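Local coordinates for protein Niban 2 (Homo sapiens, PDB 7CTP) that may help suppress apoptosis and promote melanoma cell invasion, as a PH-domain protein of the Niban family, at residues K315-L327 with V532-V544. Sequence-based numbering, arbitrary orientation.
Sequences KEHLASKIRAFIL and VENTYEEVVLQTV
Ile322, Thr535 and Val539 interlock as knobs into holes where the long helix 260-337 meets the last helix of this construct, 532-555, in the helical part of this Niban-family chain, their local axes 9.4 Å apart and crossing at -61°. Ile322 sits among Val532, Thr535, Tyr536 and Val539, its branched chain filling the hole with methyls. With its CG2 anti to the backbone N (chi1 -66° for CG1), that methyl meets the edge of the Tyr536 ring at CD1, 3.9 Å away, while CD1 of Ile322 reaches the backbone of the other helix. Thr535 answers from the other side: its CG2 lies 3.8 Å from CA of Ala319, whose small side chain lets the backbones come close, and its OG1 hydrogen-bonds to Leu531 O, which satisfies the buried hydroxyl. Val539, also branched, puts CG1 3.8 Å from CG of partly exposed Arg323, whose guanidinium forms an end-on salt bridge with Glu316, NH1 to OE1 and NH2 to OE2, the latter at 2.9 Å. Cut back to an alanine here, Arg323 would probably leave the Glu316 carboxylate without its mate and uncover one flank of Val539. With no hydrogen bond between them, shape and apolar burial hold these two segments together.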
ATOM      1  N   LYS A 315     -23.619   0.223 -21.654  1.00 26.94           N
ATOM      2  CA  LYS A 315     -22.936   1.083 -20.689  1.00 29.74           C
ATOM      3  C   LYS A 315     -23.038   2.551 -21.100  1.00 34.45           C
ATOM      4  O   LYS A 315     -23.347   3.422 -20.274  1.00 31.20           O
ATOM      5  CB  LYS A 315     -21.474   0.640 -20.547  1.00 33.17           C
ATOM      6  CG  LYS A 315     -20.793   1.072 -19.237  1.00 42.21           C
ATOM      7  CD  LYS A 315     -19.418   0.395 -19.029  1.00 47.08           C
ATOM      8  CE  LYS A 315     -19.525  -1.083 -18.595  1.00 50.64           C
ATOM      9  NZ  LYS A 315     -19.116  -1.345 -17.158  1.00 37.01           N
ATOM     10  N   GLU A 316     -22.834   2.837 -22.390  1.00 33.67           N
ATOM     11  CA  GLU A 316     -22.886   4.217 -22.873  1.00 31.85           C
ATOM     12  C   GLU A 316     -24.302   4.783 -22.807  1.00 40.16           C
ATOM     13  O   GLU A 316     -24.484   5.977 -22.534  1.00 33.90           O
ATOM     14  CB  GLU A 316     -22.323   4.288 -24.294  1.00 46.37           C
ATOM     15  CG  GLU A 316     -22.358   5.669 -24.973  1.00 49.83           C
ATOM     16  CD  GLU A 316     -21.934   6.824 -24.068  1.00 64.46           C
ATOM     17  OE1 GLU A 316     -22.652   7.849 -24.050  1.00 59.92           O
ATOM     18  OE2 GLU A 316     -20.882   6.721 -23.396  1.00 62.84           O
ATOM     19  N   HIS A 317     -25.319   3.949 -23.038  1.00 31.75           N
ATOM     20  CA  HIS A 317     -26.694   4.425 -22.918  1.00 29.87           C
ATOM     21  C   HIS A 317     -27.017   4.793 -21.475  1.00 39.81           C
ATOM     22  O   HIS A 317     -27.619   5.840 -21.211  1.00 33.26           O
ATOM     23  CB  HIS A 317     -27.671   3.373 -23.440  1.00 33.03           C
ATOM     24  CG  HIS A 317     -29.108   3.799 -23.389  1.00 39.60           C
ATOM     25  ND1 HIS A 317     -30.024   3.233 -22.527  1.00 42.68           N
ATOM     26  CD2 HIS A 317     -29.785   4.735 -24.096  1.00 39.39           C
ATOM     27  CE1 HIS A 317     -31.203   3.803 -22.704  1.00 47.33           C
ATOM     28  NE2 HIS A 317     -31.086   4.716 -23.651  1.00 46.21           N
ATOM     29  N   LEU A 318     -26.630   3.935 -20.526  1.00 31.45           N
ATOM     30  CA  LEU A 318     -26.801   4.266 -19.114  1.00 27.58           C
ATOM     31  C   LEU A 318     -26.065   5.552 -18.764  1.00 27.85           C
ATOM     32  O   LEU A 318     -26.614   6.435 -18.092  1.00 30.89           O
ATOM     33  CB  LEU A 318     -26.304   3.109 -18.248  1.00 33.07           C
ATOM     34  CG  LEU A 318     -26.242   3.291 -16.732  1.00 26.60           C
ATOM     35  CD1 LEU A 318     -27.635   3.499 -16.144  1.00 30.93           C
ATOM     36  CD2 LEU A 318     -25.552   2.073 -16.114  1.00 30.01           C
ATOM     37  N   ALA A 319     -24.818   5.674 -19.216  1.00 27.46           N
ATOM     38  CA  ALA A 319     -24.031   6.863 -18.900  1.00 34.63           C
ATOM     39  C   ALA A 319     -24.712   8.120 -19.420  1.00 37.10           C
ATOM     40  O   ALA A 319     -24.705   9.160 -18.754  1.00 30.14           O
ATOM     41  CB  ALA A 319     -22.621   6.735 -19.477  1.00 30.03           C
ATOM     42  N   SER A 320     -25.318   8.036 -20.608  1.00 35.50           N
ATOM     43  CA  SER A 320     -25.958   9.208 -21.196  1.00 30.92           C
ATOM     44  C   SER A 320     -27.111   9.692 -20.333  1.00 33.70           C
ATOM     45  O   SER A 320     -27.312  10.902 -20.178  1.00 34.08           O
ATOM     46  CB  SER A 320     -26.448   8.892 -22.609  1.00 30.85           C
ATOM     47  OG  SER A 320     -27.593   8.051 -22.551  1.00 38.16           O
ATOM     48  N   LYS A 321     -27.871   8.761 -19.747  1.00 25.59           N
ATOM     49  CA  LYS A 321     -28.992   9.133 -18.892  1.00 26.51           C
ATOM     50  C   LYS A 321     -28.507   9.690 -17.560  1.00 33.84           C
ATOM     51  O   LYS A 321     -29.125  10.598 -16.991  1.00 32.37           O
ATOM     52  CB  LYS A 321     -29.892   7.925 -18.658  1.00 29.23           C
ATOM     53  CG  LYS A 321     -30.490   7.346 -19.923  1.00 31.92           C
ATOM     54  CD  LYS A 321     -31.446   8.323 -20.593  1.00 38.09           C
ATOM     55  CE  LYS A 321     -32.196   7.632 -21.732  1.00 50.23           C
ATOM     56  NZ  LYS A 321     -32.263   8.484 -22.952  1.00 52.40           N
ATOM     57  N   ILE A 322     -27.413   9.141 -17.036  1.00 27.88           N
ATOM     58  CA  ILE A 322     -26.837   9.666 -15.800  1.00 25.56           C
ATOM     59  C   ILE A 322     -26.260  11.063 -16.030  1.00 33.25           C
ATOM     60  O   ILE A 322     -26.453  11.973 -15.213  1.00 30.09           O
ATOM     61  CB  ILE A 322     -25.780   8.688 -15.261  1.00 26.43           C
ATOM     62  CG1 ILE A 322     -26.448   7.376 -14.834  1.00 26.52           C
ATOM     63  CG2 ILE A 322     -24.992   9.316 -14.114  1.00 27.93           C
ATOM     64  CD1 ILE A 322     -25.441   6.280 -14.483  1.00 28.84           C
ATOM     65  N   ARG A 323     -25.541  11.243 -17.144  1.00 27.74           N
ATOM     66  CA  ARG A 323     -24.997  12.549 -17.516  1.00 33.33           C
ATOM     67  C   ARG A 323     -26.088  13.610 -17.554  1.00 39.07           C
ATOM     68  O   ARG A 323     -25.955  14.683 -16.951  1.00 36.02           O
ATOM     69  CB  ARG A 323     -24.309  12.462 -18.877  1.00 34.20           C
ATOM     70  CG  ARG A 323     -22.855  12.099 -18.846  1.00 41.88           C
ATOM     71  CD  ARG A 323     -22.236  12.230 -20.227  1.00 48.88           C
ATOM     72  NE  ARG A 323     -21.445  11.052 -20.579  1.00 56.79           N
ATOM     73  CZ  ARG A 323     -21.818  10.129 -21.462  1.00 41.28           C
ATOM     74  NH1 ARG A 323     -22.972  10.244 -22.106  1.00 48.90           N
ATOM     75  NH2 ARG A 323     -21.028   9.094 -21.710  1.00 57.60           N
ATOM     76  N   ALA A 324     -27.180  13.319 -18.265  1.00 35.80           N
ATOM     77  CA  ALA A 324     -28.300  14.253 -18.342  1.00 37.86           C
ATOM     78  C   ALA A 324     -28.747  14.698 -16.958  1.00 42.91           C
ATOM     79  O   ALA A 324     -29.140  15.854 -16.764  1.00 37.05           O
ATOM     80  CB  ALA A 324     -29.468  13.614 -19.096  1.00 35.23           C
ATOM     81  N   PHE A 325     -28.656  13.800 -15.978  1.00 33.49           N
ATOM     82  CA  PHE A 325     -29.157  14.055 -14.634  1.00 34.37           C
ATOM     83  C   PHE A 325     -28.163  14.855 -13.792  1.00 36.03           C
ATOM     84  O   PHE A 325     -28.549  15.802 -13.098  1.00 40.12           O
ATOM     85  CB  PHE A 325     -29.493  12.715 -13.976  1.00 34.30           C
ATOM     86  CG  PHE A 325     -29.702  12.776 -12.489  1.00 36.16           C
ATOM     87  CD1 PHE A 325     -30.789  13.442 -11.950  1.00 39.17           C
ATOM     88  CD2 PHE A 325     -28.831  12.119 -11.630  1.00 43.19           C
ATOM     89  CE1 PHE A 325     -30.984  13.480 -10.580  1.00 46.55           C
ATOM     90  CE2 PHE A 325     -29.023  12.152 -10.261  1.00 39.64           C
ATOM     91  CZ  PHE A 325     -30.100  12.836  -9.736  1.00 41.67           C
ATOM     92  N   ILE A 326     -26.879  14.512 -13.853  1.00 26.98           N
ATOM     93  CA  ILE A 326     -25.921  15.011 -12.875  1.00 31.47           C
ATOM     94  C   ILE A 326     -24.853  15.931 -13.463  1.00 33.65           C
ATOM     95  O   ILE A 326     -24.205  16.660 -12.693  1.00 29.16           O
ATOM     96  CB  ILE A 326     -25.255  13.843 -12.117  1.00 28.74           C
ATOM     97  CG1 ILE A 326     -24.701  14.338 -10.780  1.00 33.18           C
ATOM     98  CG2 ILE A 326     -24.122  13.264 -12.944  1.00 26.73           C
ATOM     99  CD1 ILE A 326     -25.740  15.068  -9.949  1.00 35.14           C
ATOM    100  N   LEU A 327     -24.639  15.922 -14.780  1.00 30.18           N
ATOM    101  CA  LEU A 327     -23.520  16.675 -15.343  1.00 33.56           C
ATOM    102  C   LEU A 327     -23.565  18.168 -15.027  1.00 33.57           C
ATOM    103  O   LEU A 327     -22.502  18.725 -14.699  1.00 33.44           O
ATOM    104  CB  LEU A 327     -23.442  16.452 -16.859  1.00 43.47           C
ATOM    105  CG  LEU A 327     -22.135  16.871 -17.526  1.00 47.36           C
ATOM    106  CD1 LEU A 327     -20.963  16.211 -16.831  1.00 40.99           C
ATOM    107  CD2 LEU A 327     -22.145  16.517 -19.002  1.00 52.40           C
ATOM    108  N   VAL A 532     -24.877   0.606 -11.900  1.00 24.51           N
ATOM    109  CA  VAL A 532     -25.279   2.015 -11.880  1.00 24.97           C
ATOM    110  C   VAL A 532     -24.222   2.849 -11.174  1.00 28.35           C
ATOM    111  O   VAL A 532     -23.783   3.896 -11.668  1.00 28.96           O
ATOM    112  CB  VAL A 532     -26.650   2.180 -11.204  1.00 22.73           C
ATOM    113  CG1 VAL A 532     -26.924   3.656 -10.939  1.00 29.97           C
ATOM    114  CG2 VAL A 532     -27.754   1.582 -12.062  1.00 29.27           C
ATOM    115  N   GLU A 533     -23.780   2.381 -10.009  1.00 26.36           N
ATOM    116  CA  GLU A 533     -22.852   3.172  -9.212  1.00 28.32           C
ATOM    117  C   GLU A 533     -21.528   3.390  -9.935  1.00 27.64           C
ATOM    118  O   GLU A 533     -21.006   4.510  -9.963  1.00 26.55           O
ATOM    119  CB  GLU A 533     -22.622   2.499  -7.869  1.00 35.17           C
ATOM    120  CG  GLU A 533     -21.834   3.358  -6.926  1.00 39.70           C
ATOM    121  CD  GLU A 533     -22.643   4.469  -6.283  1.00 47.84           C
ATOM    122  OE1 GLU A 533     -23.873   4.306  -6.136  1.00 54.05           O
ATOM    123  OE2 GLU A 533     -22.031   5.497  -5.907  1.00 58.66           O
ATOM    124  N   ASN A 534     -20.956   2.327 -10.516  1.00 24.55           N
ATOM    125  CA  ASN A 534     -19.677   2.451 -11.209  1.00 26.49           C
ATOM    126  C   ASN A 534     -19.790   3.344 -12.439  1.00 23.04           C
ATOM    127  O   ASN A 534     -18.869   4.109 -12.749  1.00 28.55           O
ATOM    128  CB  ASN A 534     -19.161   1.077 -11.633  1.00 27.37           C
ATOM    129  CG  ASN A 534     -18.667   0.257 -10.470  1.00 30.86           C
ATOM    130  OD1 ASN A 534     -19.388   0.051  -9.496  1.00 38.45           O
ATOM    131  ND2 ASN A 534     -17.423  -0.212 -10.560  1.00 31.90           N
ATOM    132  N   THR A 535     -20.893   3.220 -13.172  1.00 26.03           N
ATOM    133  CA  THR A 535     -21.104   4.065 -14.341  1.00 25.68           C
ATOM    134  C   THR A 535     -21.234   5.526 -13.927  1.00 24.81           C
ATOM    135  O   THR A 535     -20.615   6.418 -14.526  1.00 28.58           O
ATOM    136  CB  THR A 535     -22.342   3.595 -15.097  1.00 34.57           C
ATOM    137  OG1 THR A 535     -22.176   2.213 -15.464  1.00 29.22           O
ATOM    138  CG2 THR A 535     -22.545   4.428 -16.360  1.00 29.67           C
ATOM    139  N   TYR A 536     -22.012   5.780 -12.875  1.00 25.47           N
ATOM    140  CA  TYR A 536     -22.121   7.123 -12.311  1.00 27.82           C
ATOM    141  C   TYR A 536     -20.755   7.669 -11.902  1.00 28.25           C
ATOM    142  O   TYR A 536     -20.412   8.817 -12.209  1.00 27.03           O
ATOM    143  CB  TYR A 536     -23.081   7.089 -11.124  1.00 24.33           C
ATOM    144  CG  TYR A 536     -22.974   8.274 -10.179  1.00 23.01           C
ATOM    145  CD1 TYR A 536     -23.362   9.547 -10.583  1.00 28.93           C
ATOM    146  CD2 TYR A 536     -22.524   8.108  -8.874  1.00 25.44           C
ATOM    147  CE1 TYR A 536     -23.286  10.628  -9.716  1.00 31.95           C
ATOM    148  CE2 TYR A 536     -22.446   9.182  -7.997  1.00 26.85           C
ATOM    149  CZ  TYR A 536     -22.828  10.438  -8.426  1.00 28.40           C
ATOM    150  OH  TYR A 536     -22.751  11.505  -7.552  1.00 32.39           O
ATOM    151  N   GLU A 537     -19.951   6.854 -11.215  1.00 26.02           N
ATOM    152  CA  GLU A 537     -18.636   7.327 -10.793  1.00 25.65           C
ATOM    153  C   GLU A 537     -17.733   7.611 -11.988  1.00 29.58           C
ATOM    154  O   GLU A 537     -16.906   8.529 -11.940  1.00 26.49           O
ATOM    155  CB  GLU A 537     -17.990   6.321  -9.840  1.00 29.14           C
ATOM    156  CG  GLU A 537     -18.732   6.211  -8.516  1.00 28.67           C
ATOM    157  CD  GLU A 537     -17.986   5.407  -7.474  1.00 32.25           C
ATOM    158  OE1 GLU A 537     -16.836   4.987  -7.738  1.00 38.65           O
ATOM    159  OE2 GLU A 537     -18.559   5.210  -6.377  1.00 35.01           O
ATOM    160  N   GLU A 538     -17.879   6.845 -13.076  1.00 28.94           N
ATOM    161  CA  GLU A 538     -17.120   7.140 -14.291  1.00 26.49           C
ATOM    162  C   GLU A 538     -17.573   8.458 -14.913  1.00 24.16           C
ATOM    163  O   GLU A 538     -16.752   9.204 -15.462  1.00 30.38           O
ATOM    164  CB  GLU A 538     -17.262   6.001 -15.310  1.00 29.00           C
ATOM    165  CG  GLU A 538     -16.560   4.705 -14.914  1.00 39.45           C
ATOM    166  CD  GLU A 538     -16.746   3.594 -15.944  1.00 63.87           C
ATOM    167  OE1 GLU A 538     -16.753   2.402 -15.556  1.00 49.80           O
ATOM    168  OE2 GLU A 538     -16.890   3.917 -17.141  1.00 46.78           O
ATOM    169  N   VAL A 539     -18.873   8.757 -14.850  1.00 27.77           N
ATOM    170  CA  VAL A 539     -19.369  10.044 -15.339  1.00 27.94           C
ATOM    171  C   VAL A 539     -18.742  11.185 -14.545  1.00 29.39           C
ATOM    172  O   VAL A 539     -18.270  12.181 -15.109  1.00 31.27           O
ATOM    173  CB  VAL A 539     -20.906  10.090 -15.280  1.00 29.01           C
ATOM    174  CG1 VAL A 539     -21.412  11.538 -15.424  1.00 31.39           C
ATOM    175  CG2 VAL A 539     -21.501   9.212 -16.378  1.00 29.35           C
ATOM    176  N   VAL A 540     -18.695  11.037 -13.221  1.00 29.29           N
ATOM    177  CA  VAL A 540     -18.084  12.063 -12.376  1.00 29.33           C
ATOM    178  C   VAL A 540     -16.595  12.189 -12.676  1.00 33.57           C
ATOM    179  O   VAL A 540     -16.047  13.300 -12.744  1.00 31.74           O
ATOM    180  CB  VAL A 540     -18.333  11.747 -10.892  1.00 25.74           C
ATOM    181  CG1 VAL A 540     -17.574  12.734 -10.010  1.00 30.06           C
ATOM    182  CG2 VAL A 540     -19.822  11.786 -10.597  1.00 29.25           C
ATOM    183  N   LEU A 541     -15.911  11.051 -12.837  1.00 28.19           N
ATOM    184  CA  LEU A 541     -14.484  11.072 -13.151  1.00 31.19           C
ATOM    185  C   LEU A 541     -14.210  11.896 -14.398  1.00 28.41           C
ATOM    186  O   LEU A 541     -13.208  12.618 -14.466  1.00 34.60           O
ATOM    187  CB  LEU A 541     -13.954   9.644 -13.330  1.00 27.62           C
ATOM    188  CG  LEU A 541     -12.473   9.445 -13.687  1.00 35.26           C
ATOM    189  CD1 LEU A 541     -11.936   8.192 -13.019  1.00 37.15           C
ATOM    190  CD2 LEU A 541     -12.253   9.356 -15.198  1.00 41.08           C
ATOM    191  N   GLN A 542     -15.086  11.798 -15.401  1.00 28.68           N
ATOM    192  CA  GLN A 542     -14.823  12.481 -16.662  1.00 35.97           C
ATOM    193  C   GLN A 542     -14.926  13.995 -16.514  1.00 37.99           C
ATOM    194  O   GLN A 542     -14.331  14.730 -17.309  1.00 41.21           O
ATOM    195  CB  GLN A 542     -15.770  11.977 -17.747  1.00 38.61           C
ATOM    196  CG  GLN A 542     -15.370  10.618 -18.320  1.00 38.38           C
ATOM    197  CD  GLN A 542     -13.950  10.597 -18.852  1.00 53.48           C
ATOM    198  OE1 GLN A 542     -13.518  11.524 -19.541  1.00 48.65           O
ATOM    199  NE2 GLN A 542     -13.216   9.533 -18.542  1.00 56.15           N
ATOM    200  N   THR A 543     -15.634  14.481 -15.490  1.00 36.82           N
ATOM    201  CA  THR A 543     -15.759  15.925 -15.302  1.00 30.13           C
ATOM    202  C   THR A 543     -14.475  16.559 -14.773  1.00 38.42           C
ATOM    203  O   THR A 543     -14.254  17.757 -14.978  1.00 38.09           O
ATOM    204  CB  THR A 543     -16.917  16.245 -14.356  1.00 35.54           C
ATOM    205  OG1 THR A 543     -16.573  15.840 -13.023  1.00 35.71           O
ATOM    206  CG2 THR A 543     -18.172  15.543 -14.793  1.00 35.60           C
ATOM    207  N   VAL A 544     -13.621  15.798 -14.084  1.00 31.72           N
ATOM    208  CA  VAL A 544     -12.333  16.345 -13.659  1.00 37.16           C
ATOM    209  C   VAL A 544     -11.197  15.991 -14.603  1.00 40.34           C
ATOM    210  O   VAL A 544     -10.097  16.550 -14.461  1.00 36.89           O
ATOM    211  CB  VAL A 544     -11.943  15.888 -12.239  1.00 43.89           C
ATOM    212  CG1 VAL A 544     -12.835  16.512 -11.218  1.00 43.56           C
ATOM    213  CG2 VAL A 544     -11.954  14.369 -12.137  1.00 40.39           C
TER